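Local coordinates for protein prolyl-tRNA synthetase (Naegleria fowleri, PDB 6UYH) that probably attaches proline to its cognate tRNA in an ATP-dependent reaction, and here holds the inhibitor halofuginone together with the ATP analogue AMPPNP, at residues V355-E360 with E380-P385; I371-R376 with K395-K400; V419-P424 with S484-E489. One frame throughout, in Å; residues are numbered along the deposited sequence.

Interactions 1 and 2 are neighbours, with centres about 5 Å apart. Both involve the five-stranded mixed sheet of the anticodon-binding domain. Their segments alternate along the chain: strand 357-361, strand 370-375, strand 381-385, then helix 391-415. Interaction 1 spans strand 370-375 to join the strands that flank it, and interaction 2 packs that middle strand against the helix. One 1,2-ethanediol touches both. Interaction 3 comes later in the chain, with its centre about 46 Å from that of interaction 1 and about 42 Å from that of interaction 2. Interactions 1 and 2 thus lie in the anticodon-binding domain and interaction 3 in the C-terminal region.

Interaction 1 (V355-E360 with E380-P385); sequences VPLRIE and EKWTMP. With EDO (1,2-ethanediol), chain B.
Lys381 brings its NZ up to a salt bridge already formed by Arg358 and Glu360, making a network of three charged groups. Arg358 can be followed outward. From CB, its CG lies anti to the backbone N (chi1 172°), and the chain runs on extended to CD. The bend comes at the next torsion, chi3 81°, which turns the guanidinium to meet Glu360 side-on. NE binds Glu360 OE2 at 2.8 Å, in the guanidinium plane and on the anti lone pair of that oxygen. NH2 binds the same OE2 at 2.9 Å, close to its C-O axis. Two nitrogens thus grip one oxygen, which should fix the rotation of the guanidinium. NH1 turns to Glu351 in a further salt bridge. Lys381 arrives at the guanidinium edge, with NZ 3.7 Å from Arg358 NH2. This brings like charges close together, and Glu360 probably offsets the repulsion. Its OE2 also lies 3.7 Å from Lys381 NZ, a long salt bridge. The lysine chain is extended beyond CG and crosses Glu360 at about a right angle.

The apolar part of the contact is a single touch. Leu357 CD1 meets Trp382 CH2 at 3.9 Å, approaching the indole obliquely. A 1,2-ethanediol, probably from the crystallisation liquor, lies over one face of that indole. Its C2 sits 3.4 Å above the plane, over the ring centre. Its O2 donates a hydrogen bond to Glu380 OE1.

The two strands are not paired directly. Strand 370-375 lies between them in the sheet, and their axes approach no closer than 9.3 Å. The charged network spans that strand on one side. Leu357 and Trp382 meet on the other, where both side chains also touch Val397 of helix 391-415.

Interaction 2 (I371-R376 with K395-K400); sequences IMLCRR and KAVLDK. With EDO (1,2-ethanediol), chain Q; EDO (1,2-ethanediol), chain B.
Leu373 and Val397 supply the apolar contact between strand 370-375 and helix 391-415. Leu373 CD2 meets Val397 CG2 at 4.3 Å, a loose methyl-to-methyl touch.

The second kind of contact is between like charges. Arg375 takes its CG between the backbone N and the carbonyl carbon (chi1 52°), and its chain bends at chi3. The guanidinium comes to lie beside the aliphatic part of Lys400, with NH1 4.0 Å from Lys400 CD. NH1 also lies 4.3 Å from Lys400 NZ, so two cationic groups sit close together. The salt bridge from Arg375 NH2 to Asp377 probably tempers the repulsion.

This is helix-on-sheet packing in the α/β anticodon-binding domain of a class II synthetase. The helix covers the sheet face that carries Leu373 and Arg375. Ser404 OG, further along the helix, is hydrogen-bonded to both Arg375 NH2 and Lys400 O.

Hydrogen bonds through small molecules form the third kind. A 1,2-ethanediol O2 accepts from Arg375 NH1 at 2.9 Å, near the guanidinium plane, and from Lys400 NZ at 3.2 Å. A water accepts from Arg375 NH1 at 2.9 Å and, weakly, from Lys400 NZ. On the helix, another ethanediol donates through O1 to Asp399 OD1 at 2.7 Å. The same carboxylate oxygen forms a salt bridge with Arg294.

Interaction 3 (V419-P424 with S484-E489); sequences VTRTWP and SFPSLE. With EDO (1,2-ethanediol), chain C.
Arg421 and Val419 close on the ring of Pro486, joining the N-terminal approach to helix 423-431 with the loop between strands 474-479 and 505-512. This is a surface contact in the C-terminal region of the prolyl-tRNA synthetase. Thr422 takes the N-cap position, so Arg421 stands just before the helix begins.

The guanidinium of Arg421 has different neighbours at its face and edge. Val419 CG1 lies 3.6 Å above its plane, offset toward the rim. Pro486 CG comes in obliquely, 3.6 Å from Arg421 NH2. The two side chains cross at a slant. Val419 and Pro486 instead slide past each other in opposite directions, with Val419 CG1 3.9 Å from Pro486 CG. The proline CG therefore touches both the valine methyl and the guanidinium.

Arg421 is extended from CG to NE, and a turn at the last torsion (chi4 84°) sets its flat end across the line of the chain. A 1,2-ethanediol, probably from the crystallisation liquor, takes both terminal nitrogens. NH1 binds its O1 at 3.0 Å and NH2 binds its O2 at 2.7 Å, both nearly straight, with N-H...O angles of 167° and 163°. These bonds hold one edge of the group.

Trp506 of strand 505-512 touches Val419 and Arg421, and its NE1 is hydrogen-bonded to Pro486 O. Further along the loop, Ser487 OG accepts from Glu489 N, forming an ST turn. The polar link between the segments is a water: it accepts from Arg421 NE at 2.9 Å and donates to Ser487 O at 2.8 Å.

Interaction 1 (V355-E360 with E380-P385)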
# COMPACT_ATOMS: atom_id res chain seq x y z
N VAL A 355 19.78 -15.41 0.55
CA VAL A 355 20.39 -14.74 -0.61
C VAL A 355 20.73 -15.78 -1.67
O VAL A 355 21.43 -16.77 -1.38
CB VAL A 355 21.63 -13.95 -0.17
CG1 VAL A 355 22.33 -13.38 -1.38
CG2 VAL A 355 21.22 -12.82 0.78
N PRO A 356 20.28 -15.62 -2.92
CA PRO A 356 20.45 -16.70 -3.90
C PRO A 356 21.88 -16.90 -4.39
O PRO A 356 22.25 -18.03 -4.73
CB PRO A 356 19.51 -16.30 -5.05
CG PRO A 356 19.13 -14.87 -4.79
CD PRO A 356 19.23 -14.66 -3.32
N LEU A 357 22.72 -15.86 -4.44
CA LEU A 357 24.05 -16.04 -5.00
C LEU A 357 25.08 -15.35 -4.13
O LEU A 357 24.89 -14.20 -3.71
CB LEU A 357 24.12 -15.49 -6.43
CG LEU A 357 25.45 -15.64 -7.18
CD1 LEU A 357 25.81 -17.13 -7.41
CD2 LEU A 357 25.39 -14.89 -8.49
N ARG A 358 26.17 -16.05 -3.85
CA ARG A 358 27.30 -15.51 -3.10
C ARG A 358 28.54 -15.48 -3.99
O ARG A 358 28.82 -16.44 -4.71
CB ARG A 358 27.57 -16.34 -1.84
CG ARG A 358 28.84 -15.98 -1.09
CD ARG A 358 28.94 -16.78 0.21
NE ARG A 358 29.45 -18.14 0.03
CZ ARG A 358 28.83 -19.24 0.45
NH1 ARG A 358 27.68 -19.16 1.09
NH2 ARG A 358 29.39 -20.43 0.23
N ILE A 359 29.26 -14.36 -3.95
CA ILE A 359 30.55 -14.23 -4.62
C ILE A 359 31.61 -14.16 -3.53
O ILE A 359 31.55 -13.30 -2.65
CB ILE A 359 30.60 -12.99 -5.53
CG1 ILE A 359 29.59 -13.15 -6.68
CG2 ILE A 359 32.02 -12.75 -6.06
CD1 ILE A 359 29.55 -11.99 -7.64
N GLU A 360 32.56 -15.10 -3.58
CA GLU A 360 33.69 -15.13 -2.66
C GLU A 360 34.93 -14.67 -3.43
O GLU A 360 35.28 -15.27 -4.45
CB GLU A 360 33.91 -16.53 -2.09
CG GLU A 360 32.69 -17.16 -1.43
CD GLU A 360 32.89 -18.64 -1.13
OE1 GLU A 360 34.03 -19.13 -1.31
OE2 GLU A 360 31.92 -19.31 -0.72
N GLU A 380 25.94 -25.56 -5.04
CA GLU A 380 27.08 -25.77 -5.92
C GLU A 380 28.01 -24.56 -5.90
O GLU A 380 27.56 -23.41 -5.89
CB GLU A 380 26.60 -26.05 -7.35
CG GLU A 380 27.73 -26.39 -8.29
CD GLU A 380 27.32 -26.33 -9.75
OE1 GLU A 380 26.16 -25.97 -10.03
OE2 GLU A 380 28.17 -26.63 -10.61
N LYS A 381 29.31 -24.84 -5.91
CA LYS A 381 30.36 -23.83 -6.01
C LYS A 381 31.10 -24.00 -7.33
O LYS A 381 31.38 -25.12 -7.75
CB LYS A 381 31.36 -23.95 -4.86
CG LYS A 381 30.76 -23.89 -3.47
CD LYS A 381 31.85 -23.68 -2.42
CE LYS A 381 31.29 -23.71 -1.01
NZ LYS A 381 32.14 -22.96 -0.04
N TRP A 382 31.42 -22.88 -7.98
CA TRP A 382 32.17 -22.92 -9.24
C TRP A 382 32.89 -21.59 -9.42
O TRP A 382 32.51 -20.57 -8.84
CB TRP A 382 31.25 -23.23 -10.43
CG TRP A 382 30.35 -22.10 -10.89
CD1 TRP A 382 30.50 -21.34 -12.01
CD2 TRP A 382 29.15 -21.63 -10.25
NE1 TRP A 382 29.48 -20.43 -12.11
CE2 TRP A 382 28.64 -20.58 -11.04
CE3 TRP A 382 28.46 -21.99 -9.08
CZ2 TRP A 382 27.48 -19.89 -10.70
CZ3 TRP A 382 27.31 -21.30 -8.75
CH2 TRP A 382 26.83 -20.26 -9.56
N THR A 383 33.95 -21.61 -10.22
CA THR A 383 34.70 -20.39 -10.49
C THR A 383 34.26 -19.76 -11.81
O THR A 383 33.89 -20.45 -12.76
CB THR A 383 36.20 -20.65 -10.52
OG1 THR A 383 36.52 -21.54 -11.60
CG2 THR A 383 36.66 -21.26 -9.20
N MET A 384 34.30 -18.43 -11.85
CA MET A 384 34.04 -17.65 -13.04
C MET A 384 35.26 -16.79 -13.36
O MET A 384 35.72 -16.04 -12.48
CB MET A 384 32.81 -16.74 -12.87
CG MET A 384 32.62 -15.71 -13.98
SD MET A 384 31.16 -14.67 -13.75
CE MET A 384 29.84 -15.88 -13.91
N PRO A 385 35.82 -16.88 -14.56
CA PRO A 385 36.90 -15.95 -14.93
C PRO A 385 36.39 -14.52 -14.94
O PRO A 385 35.26 -14.25 -15.37
CB PRO A 385 37.31 -16.41 -16.33
CG PRO A 385 36.74 -17.79 -16.49
CD PRO A 385 35.49 -17.81 -15.65
C1 EDO B . 26.74 -22.50 -13.11
O1 EDO B . 27.07 -23.44 -14.14
C2 EDO B . 26.37 -23.24 -11.83
O2 EDO B . 25.24 -24.07 -12.11

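Interaction 2 (I371-R376 with K395-K400)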
# COMPACT_ATOMS: atom_id res chain seq x y z
N ILE A 371 36.85 -15.50 -9.79
CA ILE A 371 36.10 -15.40 -8.55
C ILE A 371 35.35 -16.71 -8.34
O ILE A 371 35.17 -17.51 -9.25
CB ILE A 371 35.11 -14.21 -8.54
CG1 ILE A 371 34.21 -14.27 -9.78
CG2 ILE A 371 35.86 -12.90 -8.48
CD1 ILE A 371 33.08 -13.27 -9.76
N MET A 372 34.89 -16.90 -7.10
CA MET A 372 34.17 -18.11 -6.71
C MET A 372 32.71 -17.76 -6.50
O MET A 372 32.39 -16.78 -5.82
CB MET A 372 34.77 -18.70 -5.43
CG MET A 372 34.01 -19.89 -4.87
SD MET A 372 34.24 -21.40 -5.83
CE MET A 372 36.00 -21.67 -5.58
N LEU A 373 31.82 -18.56 -7.08
CA LEU A 373 30.38 -18.37 -6.97
C LEU A 373 29.78 -19.57 -6.25
O LEU A 373 30.23 -20.71 -6.43
CB LEU A 373 29.73 -18.19 -8.35
CG LEU A 373 29.66 -16.79 -8.95
CD1 LEU A 373 31.03 -16.16 -9.06
CD2 LEU A 373 28.99 -16.80 -10.31
N CYS A 374 28.76 -19.32 -5.43
CA CYS A 374 28.03 -20.39 -4.75
C CYS A 374 26.55 -20.08 -4.82
O CYS A 374 26.12 -19.00 -4.38
CB CYS A 374 28.48 -20.54 -3.29
SG CYS A 374 27.66 -21.90 -2.41
N ARG A 375 25.77 -21.00 -5.37
CA ARG A 375 24.33 -20.80 -5.54
C ARG A 375 23.57 -21.46 -4.40
O ARG A 375 23.84 -22.62 -4.05
CB ARG A 375 23.85 -21.33 -6.90
CG ARG A 375 24.23 -22.77 -7.22
CD ARG A 375 23.86 -23.09 -8.66
NE ARG A 375 22.42 -23.25 -8.83
CZ ARG A 375 21.83 -23.57 -9.98
NH1 ARG A 375 22.57 -23.75 -11.07
NH2 ARG A 375 20.52 -23.71 -10.03
N ARG A 376 22.63 -20.71 -3.81
CA ARG A 376 21.96 -21.10 -2.58
C ARG A 376 21.05 -22.31 -2.75
O ARG A 376 20.90 -23.11 -1.83
CB ARG A 376 21.15 -19.90 -2.06
CG ARG A 376 20.30 -20.16 -0.82
CD ARG A 376 21.14 -20.39 0.43
NE ARG A 376 20.26 -20.60 1.57
CZ ARG A 376 19.81 -21.79 1.96
NH1 ARG A 376 20.17 -22.89 1.31
NH2 ARG A 376 18.99 -21.88 3.00
N LYS A 395 23.31 -11.86 -14.09
CA LYS A 395 21.87 -12.02 -14.29
C LYS A 395 21.54 -13.38 -14.89
O LYS A 395 20.54 -14.01 -14.53
CB LYS A 395 21.33 -10.90 -15.19
CG LYS A 395 21.29 -9.54 -14.53
CD LYS A 395 20.93 -8.44 -15.51
CE LYS A 395 20.97 -7.08 -14.83
NZ LYS A 395 20.73 -5.96 -15.79
N ALA A 396 22.38 -13.85 -15.82
CA ALA A 396 22.18 -15.17 -16.41
C ALA A 396 22.30 -16.26 -15.35
O ALA A 396 21.58 -17.27 -15.40
CB ALA A 396 23.19 -15.39 -17.54
N VAL A 397 23.22 -16.09 -14.39
CA VAL A 397 23.32 -17.03 -13.28
C VAL A 397 22.05 -16.99 -12.44
O VAL A 397 21.54 -18.03 -12.01
CB VAL A 397 24.57 -16.71 -12.44
CG1 VAL A 397 24.59 -17.54 -11.17
CG2 VAL A 397 25.83 -16.95 -13.26
N LEU A 398 21.52 -15.80 -12.20
CA LEU A 398 20.31 -15.68 -11.39
C LEU A 398 19.10 -16.28 -12.09
O LEU A 398 18.24 -16.86 -11.43
CB LEU A 398 20.06 -14.20 -11.05
CG LEU A 398 21.10 -13.56 -10.14
CD1 LEU A 398 20.85 -12.06 -10.03
CD2 LEU A 398 21.08 -14.20 -8.76
N ASP A 399 19.02 -16.14 -13.41
CA ASP A 399 17.93 -16.77 -14.15
C ASP A 399 18.06 -18.29 -14.12
O ASP A 399 17.05 -19.01 -14.05
CB ASP A 399 17.90 -16.25 -15.59
CG ASP A 399 17.49 -14.79 -15.66
OD1 ASP A 399 16.71 -14.36 -14.79
OD2 ASP A 399 17.95 -14.09 -16.58
N LYS A 400 19.29 -18.80 -14.18
CA LYS A 400 19.51 -20.24 -14.08
C LYS A 400 19.03 -20.77 -12.73
O LYS A 400 18.42 -21.83 -12.65
CB LYS A 400 20.99 -20.56 -14.31
CG LYS A 400 21.30 -22.01 -14.59
CD LYS A 400 22.81 -22.25 -14.73
CE LYS A 400 23.10 -23.42 -15.67
NZ LYS A 400 24.03 -24.44 -15.08
C1 EDO Q . 16.75 -12.06 -12.12
O1 EDO Q . 15.94 -12.33 -13.27
C2 EDO Q . 18.10 -11.55 -12.58
O2 EDO Q . 17.91 -10.52 -13.55
C1 EDO B . 26.74 -22.50 -13.11
O1 EDO B . 27.07 -23.44 -14.14
C2 EDO B . 26.37 -23.24 -11.83
O2 EDO B . 25.24 -24.07 -12.11
O HOH W 1 21.49 -25.28 -13.29

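Interaction 3 (V419-P424 with S484-E489)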
# COMPACT_ATOMS: atom_id res chain seq x y z
N VAL A 419 -3.06 -40.78 -10.79
CA VAL A 419 -4.38 -41.15 -11.29
C VAL A 419 -4.92 -42.29 -10.43
O VAL A 419 -4.33 -43.38 -10.37
CB VAL A 419 -4.31 -41.57 -12.76
CG1 VAL A 419 -5.69 -42.02 -13.25
CG2 VAL A 419 -3.78 -40.44 -13.61
N THR A 420 -6.05 -42.06 -9.77
CA THR A 420 -6.63 -43.06 -8.86
C THR A 420 -8.04 -43.37 -9.35
O THR A 420 -8.99 -42.62 -9.07
CB THR A 420 -6.60 -42.56 -7.41
OG1 THR A 420 -7.33 -41.33 -7.28
CG2 THR A 420 -5.17 -42.32 -6.97
N ARG A 421 -8.19 -44.49 -10.07
CA ARG A 421 -9.47 -44.84 -10.66
C ARG A 421 -10.45 -45.46 -9.67
O ARG A 421 -11.65 -45.47 -9.95
CB ARG A 421 -9.25 -45.80 -11.84
CG ARG A 421 -8.52 -45.16 -13.02
CD ARG A 421 -8.04 -46.25 -13.96
NE ARG A 421 -7.29 -45.75 -15.11
CZ ARG A 421 -6.00 -45.46 -15.10
NH1 ARG A 421 -5.29 -45.59 -13.98
NH2 ARG A 421 -5.40 -45.04 -16.21
N THR A 422 -9.97 -45.98 -8.54
CA THR A 422 -10.80 -46.68 -7.57
C THR A 422 -10.48 -46.19 -6.17
O THR A 422 -9.43 -45.58 -5.92
CB THR A 422 -10.59 -48.21 -7.62
OG1 THR A 422 -9.25 -48.52 -7.24
CG2 THR A 422 -10.88 -48.74 -9.01
N TRP A 423 -11.40 -46.46 -5.24
CA TRP A 423 -11.21 -45.98 -3.87
C TRP A 423 -9.96 -46.53 -3.20
O TRP A 423 -9.24 -45.74 -2.56
CB TRP A 423 -12.45 -46.30 -3.02
CG TRP A 423 -12.30 -45.68 -1.69
CD1 TRP A 423 -11.85 -46.28 -0.54
CD2 TRP A 423 -12.52 -44.30 -1.37
NE1 TRP A 423 -11.81 -45.35 0.48
CE2 TRP A 423 -12.22 -44.13 -0.01
CE3 TRP A 423 -12.96 -43.20 -2.11
CZ2 TRP A 423 -12.34 -42.90 0.64
CZ3 TRP A 423 -13.09 -41.98 -1.47
CH2 TRP A 423 -12.78 -41.84 -0.11
N PRO A 424 -9.65 -47.84 -3.26
CA PRO A 424 -8.42 -48.31 -2.61
C PRO A 424 -7.17 -47.62 -3.13
O PRO A 424 -6.25 -47.34 -2.35
CB PRO A 424 -8.41 -49.82 -2.91
CG PRO A 424 -9.84 -50.16 -3.15
CD PRO A 424 -10.43 -48.96 -3.83
N SER A 484 -4.19 -34.57 -21.28
CA SER A 484 -3.23 -35.64 -21.00
C SER A 484 -3.80 -36.75 -20.13
O SER A 484 -3.10 -37.72 -19.85
CB SER A 484 -1.98 -35.08 -20.33
OG SER A 484 -2.23 -34.82 -18.96
N PHE A 485 -5.05 -36.62 -19.68
CA PHE A 485 -5.62 -37.57 -18.73
C PHE A 485 -6.12 -38.82 -19.45
O PHE A 485 -6.44 -38.78 -20.64
CB PHE A 485 -6.75 -36.91 -17.94
CG PHE A 485 -6.33 -35.72 -17.12
CD1 PHE A 485 -4.99 -35.52 -16.79
CD2 PHE A 485 -7.26 -34.79 -16.69
CE1 PHE A 485 -4.60 -34.42 -16.04
CE2 PHE A 485 -6.87 -33.67 -15.94
CZ PHE A 485 -5.54 -33.49 -15.61
N PRO A 486 -6.19 -39.95 -18.75
CA PRO A 486 -6.60 -41.20 -19.39
C PRO A 486 -8.11 -41.26 -19.61
O PRO A 486 -8.87 -40.35 -19.25
CB PRO A 486 -6.13 -42.28 -18.41
CG PRO A 486 -5.98 -41.60 -17.11
CD PRO A 486 -5.67 -40.16 -17.39
N SER A 487 -8.54 -42.35 -20.22
CA SER A 487 -9.94 -42.54 -20.57
C SER A 487 -10.80 -42.71 -19.32
O SER A 487 -10.37 -43.30 -18.33
CB SER A 487 -10.10 -43.77 -21.47
OG SER A 487 -11.48 -44.04 -21.71
N LEU A 488 -12.02 -42.18 -19.38
CA LEU A 488 -13.02 -42.39 -18.33
C LEU A 488 -13.88 -43.63 -18.57
O LEU A 488 -14.75 -43.93 -17.75
CB LEU A 488 -13.92 -41.16 -18.22
CG LEU A 488 -13.25 -39.89 -17.71
CD1 LEU A 488 -14.11 -38.65 -18.01
CD2 LEU A 488 -12.98 -40.02 -16.23
N GLU A 489 -13.64 -44.35 -19.67
CA GLU A 489 -14.51 -45.46 -20.04
C GLU A 489 -14.56 -46.50 -18.92
O GLU A 489 -13.53 -46.94 -18.42
CB GLU A 489 -14.01 -46.09 -21.34
CG GLU A 489 -14.77 -47.32 -21.79
CD GLU A 489 -14.23 -47.90 -23.10
OE1 GLU A 489 -13.35 -47.26 -23.72
OE2 GLU A 489 -14.69 -48.99 -23.50
C1 EDO C . -1.39 -44.83 -14.74
O1 EDO C . -2.35 -45.37 -13.84
C2 EDO C . -1.98 -43.61 -15.43
O2 EDO C . -2.88 -44.04 -16.45
O HOH W 2 -8.28 -45.07 -17.73